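Local coordinates for centrosomal protein 43 (PDB 2D68) that forms homodimers and is required for anchoring microtubules to the centrosome and for the formation of cilia, at residues B[21-26]-B[55-60]. Residues are numbered along the deposited sequence; the frame is centred on the assembly and turned at random.
Sequences VASLVA and ENLARD
Leu57 is the one residue of 55-60 that touches 21-26, where it meets Ser23 and Leu24. The contact is buried helix-helix packing inside the LisH-containing N-terminal dimerisation domain, an all-helical homodimer. It joins the short helix 54-61 to the middle of helix 16-31. The CA atoms of Leu24 and Leu57 are 7.4 Å apart.

Along 55-60, the bond from CA to CB of Leu57 points toward helix 16-31. CG is anti to the carbonyl carbon (chi1 -56°), and with chi2 near 180° CD2 comes to Ser23 CB and CD1 to the Ser23-Leu24 peptide. CD2 presses on Ser23 CB at 3.4 Å, a close fit for two carbons. CD1 lies 3.7 Å from Ser23 O and 3.8 Å from Leu24 N. The side chains of Leu24 and Leu57 run past each other in opposite directions, and Leu24 CD2 lies 4.0 Å from Leu57 CD1, methyl to methyl. With only an alanine in place of Leu57, a gap is likely to open beside Ser23 CB and Leu24 CD2 to lose this apolar neighbour.

Next along the helix, Ala58 faces away and packs on Leu74 of helix 74-80. Leu24 and Leu57 also touch Leu74, so three helices share this core. Leu24 further packs on Ile79 of the second subunit, which ties the contact to the dimer.

The Glu52 N-H makes a weak bond to Ser23 OG, and OG itself hydrogen-bonds to Arg19 O one turn earlier.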
ATOM      1  N   VAL B  21       7.622  -1.951  -0.286  1.00  8.88           N
ATOM      2  CA  VAL B  21       6.211  -2.011   0.153  1.00  8.42           C
ATOM      3  C   VAL B  21       5.745  -0.664   0.722  1.00  7.88           C
ATOM      4  O   VAL B  21       4.711  -0.095   0.291  1.00  8.54           O
ATOM      5  CB  VAL B  21       6.006  -3.118   1.212  1.00  8.42           C
ATOM      6  CG1 VAL B  21       4.619  -3.022   1.825  1.00  9.51           C
ATOM      7  CG2 VAL B  21       6.180  -4.490   0.565  1.00  8.66           C
ATOM      8  N   ALA B  22       6.500  -0.145   1.689  1.00  7.68           N
ATOM      9  CA  ALA B  22       6.092   1.107   2.338  1.00  7.45           C
ATOM     10  C   ALA B  22       6.064   2.283   1.362  1.00  7.53           C
ATOM     11  O   ALA B  22       5.138   3.093   1.388  1.00  7.70           O
ATOM     12  CB  ALA B  22       6.975   1.422   3.541  1.00  7.85           C
ATOM     13  N   SER B  23       7.056   2.344   0.478  1.00  7.50           N
ATOM     14  CA  SER B  23       7.076   3.371  -0.569  1.00  7.19           C
ATOM     15  C   SER B  23       5.842   3.282  -1.480  1.00  7.18           C
ATOM     16  O   SER B  23       5.263   4.308  -1.851  1.00  7.92           O
ATOM     17  CB  SER B  23       8.362   3.248  -1.400  1.00  8.21           C
ATOM     18  OG  SER B  23       9.515   3.446  -0.605  1.00  9.50           O
ATOM     19  N   LEU B  24       5.420   2.060  -1.812  1.00  7.52           N
ATOM     20  CA  LEU B  24       4.203   1.885  -2.627  1.00  7.03           C
ATOM     21  C   LEU B  24       2.953   2.366  -1.899  1.00  7.65           C
ATOM     22  O   LEU B  24       2.038   2.944  -2.519  1.00  8.24           O
ATOM     23  CB  LEU B  24       4.034   0.425  -3.055  1.00  8.26           C
ATOM     24  CG  LEU B  24       4.986  -0.051  -4.150  1.00  8.08           C
ATOM     25  CD1 LEU B  24       5.024  -1.578  -4.163  1.00  9.34           C
ATOM     26  CD2 LEU B  24       4.611   0.509  -5.532  1.00  8.41           C
ATOM     27  N   VAL B  25       2.886   2.119  -0.594  1.00  7.60           N
ATOM     28  CA  VAL B  25       1.777   2.637   0.216  1.00  7.43           C
ATOM     29  C   VAL B  25       1.769   4.177   0.221  1.00  7.34           C
ATOM     30  O   VAL B  25       0.727   4.791  -0.054  1.00  7.84           O
ATOM     31  CB  VAL B  25       1.825   2.054   1.639  1.00  6.91           C
ATOM     32  CG1 VAL B  25       0.742   2.708   2.549  1.00  8.51           C
ATOM     33  CG2 VAL B  25       1.593   0.543   1.590  1.00  7.91           C
ATOM     34  N   ALA B  26       2.921   4.797   0.476  1.00  7.25           N
ATOM     35  CA  ALA B  26       3.009   6.265   0.429  1.00  8.03           C
ATOM     36  C   ALA B  26       2.610   6.810  -0.950  1.00  8.10           C
ATOM     37  O   ALA B  26       1.914   7.831  -1.034  1.00  8.69           O
ATOM     38  CB  ALA B  26       4.398   6.734   0.835  1.00  8.57           C
ATOM     39  N   GLU B  55       8.517   6.990  -9.735  1.00  9.50           N
ATOM     40  CA  GLU B  55       9.276   6.505 -10.901  1.00  9.13           C
ATOM     41  C   GLU B  55      10.501   5.665 -10.511  1.00  9.52           C
ATOM     42  O   GLU B  55      10.890   4.738 -11.224  1.00 11.01           O
ATOM     43  CB  GLU B  55       9.658   7.656 -11.841  1.00  9.95           C
ATOM     44  CG  GLU B  55       8.500   8.625 -12.168  1.00 10.21           C
ATOM     45  CD  GLU B  55       7.211   7.928 -12.612  1.00 11.81           C
ATOM     46  OE1 GLU B  55       7.267   6.766 -13.100  1.00 12.97           O
ATOM     47  OE2 GLU B  55       6.141   8.564 -12.491  1.00 13.94           O
ATOM     48  N   ASN B  56      11.053   5.957  -9.334  1.00  9.82           N
ATOM     49  CA  ASN B  56      12.078   5.119  -8.713  1.00 10.08           C
ATOM     50  C   ASN B  56      11.489   3.718  -8.482  1.00  9.98           C
ATOM     51  O   ASN B  56      12.085   2.696  -8.839  1.00 10.56           O
ATOM     52  CB  ASN B  56      12.506   5.790  -7.403  1.00 10.71           C
ATOM     53  CG  ASN B  56      13.508   4.983  -6.603  1.00 12.40           C
ATOM     54  OD1 ASN B  56      13.360   3.784  -6.410  1.00 19.62           O
ATOM     55  ND2 ASN B  56      14.501   5.671  -6.075  1.00 16.71           N
ATOM     56  N   LEU B  57      10.297   3.675  -7.890  1.00  9.13           N
ATOM     57  CA  LEU B  57       9.655   2.392  -7.631  1.00  9.10           C
ATOM     58  C   LEU B  57       9.346   1.641  -8.919  1.00  9.36           C
ATOM     59  O   LEU B  57       9.576   0.442  -8.989  1.00 10.22           O
ATOM     60  CB  LEU B  57       8.360   2.612  -6.847  1.00  9.87           C
ATOM     61  CG  LEU B  57       8.523   3.366  -5.538  1.00  9.56           C
ATOM     62  CD1 LEU B  57       7.160   3.538  -4.911  1.00 10.01           C
ATOM     63  CD2 LEU B  57       9.440   2.674  -4.570  1.00 13.35           C
ATOM     64  N   ALA B  58       8.831   2.345  -9.928  1.00 10.10           N
ATOM     65  CA  ALA B  58       8.503   1.697 -11.197  1.00 10.18           C
ATOM     66  C   ALA B  58       9.750   1.086 -11.829  1.00 10.98           C
ATOM     67  O   ALA B  58       9.728  -0.051 -12.300  1.00 11.52           O
ATOM     68  CB  ALA B  58       7.845   2.676 -12.138  1.00 10.21           C
ATOM     69  N   ARG B  59      10.845   1.840 -11.806  1.00 12.15           N
ATOM     70  CA  ARG B  59      12.131   1.326 -12.283  1.00 13.79           C
ATOM     71  C   ARG B  59      12.528   0.035 -11.554  1.00 13.56           C
ATOM     72  O   ARG B  59      12.904  -0.965 -12.188  1.00 13.98           O
ATOM     73  CB  ARG B  59      13.214   2.402 -12.138  1.00 14.07           C
ATOM     74  CG  ARG B  59      14.544   2.109 -12.840  1.00 14.94           C
ATOM     75  CD  ARG B  59      15.556   3.243 -12.578  1.00 16.45           C
ATOM     76  NE  ARG B  59      14.890   4.528 -12.645  1.00 19.76           N
ATOM     77  CZ  ARG B  59      14.783   5.421 -11.657  1.00 18.08           C
ATOM     78  NH1 ARG B  59      15.358   5.247 -10.466  1.00 16.80           N
ATOM     79  NH2 ARG B  59      14.102   6.529 -11.891  1.00 18.28           N
ATOM     80  N   ASP B  60      12.399   0.043 -10.228  1.00 14.42           N
ATOM     81  CA  ASP B  60      12.714  -1.103  -9.397  1.00 15.56           C
ATOM     82  C   ASP B  60      11.874  -2.324  -9.763  1.00 15.06           C
ATOM     83  O   ASP B  60      12.377  -3.453  -9.808  1.00 16.55           O
ATOM     84  CB  ASP B  60      12.444  -0.752  -7.941  1.00 16.83           C
ATOM     85  CG  ASP B  60      13.695  -0.672  -7.108  1.00 21.56           C
ATOM     86  OD1 ASP B  60      13.564  -0.943  -5.891  1.00 26.39           O
ATOM     87  OD2 ASP B  60      14.784  -0.357  -7.638  1.00 25.75           O
TER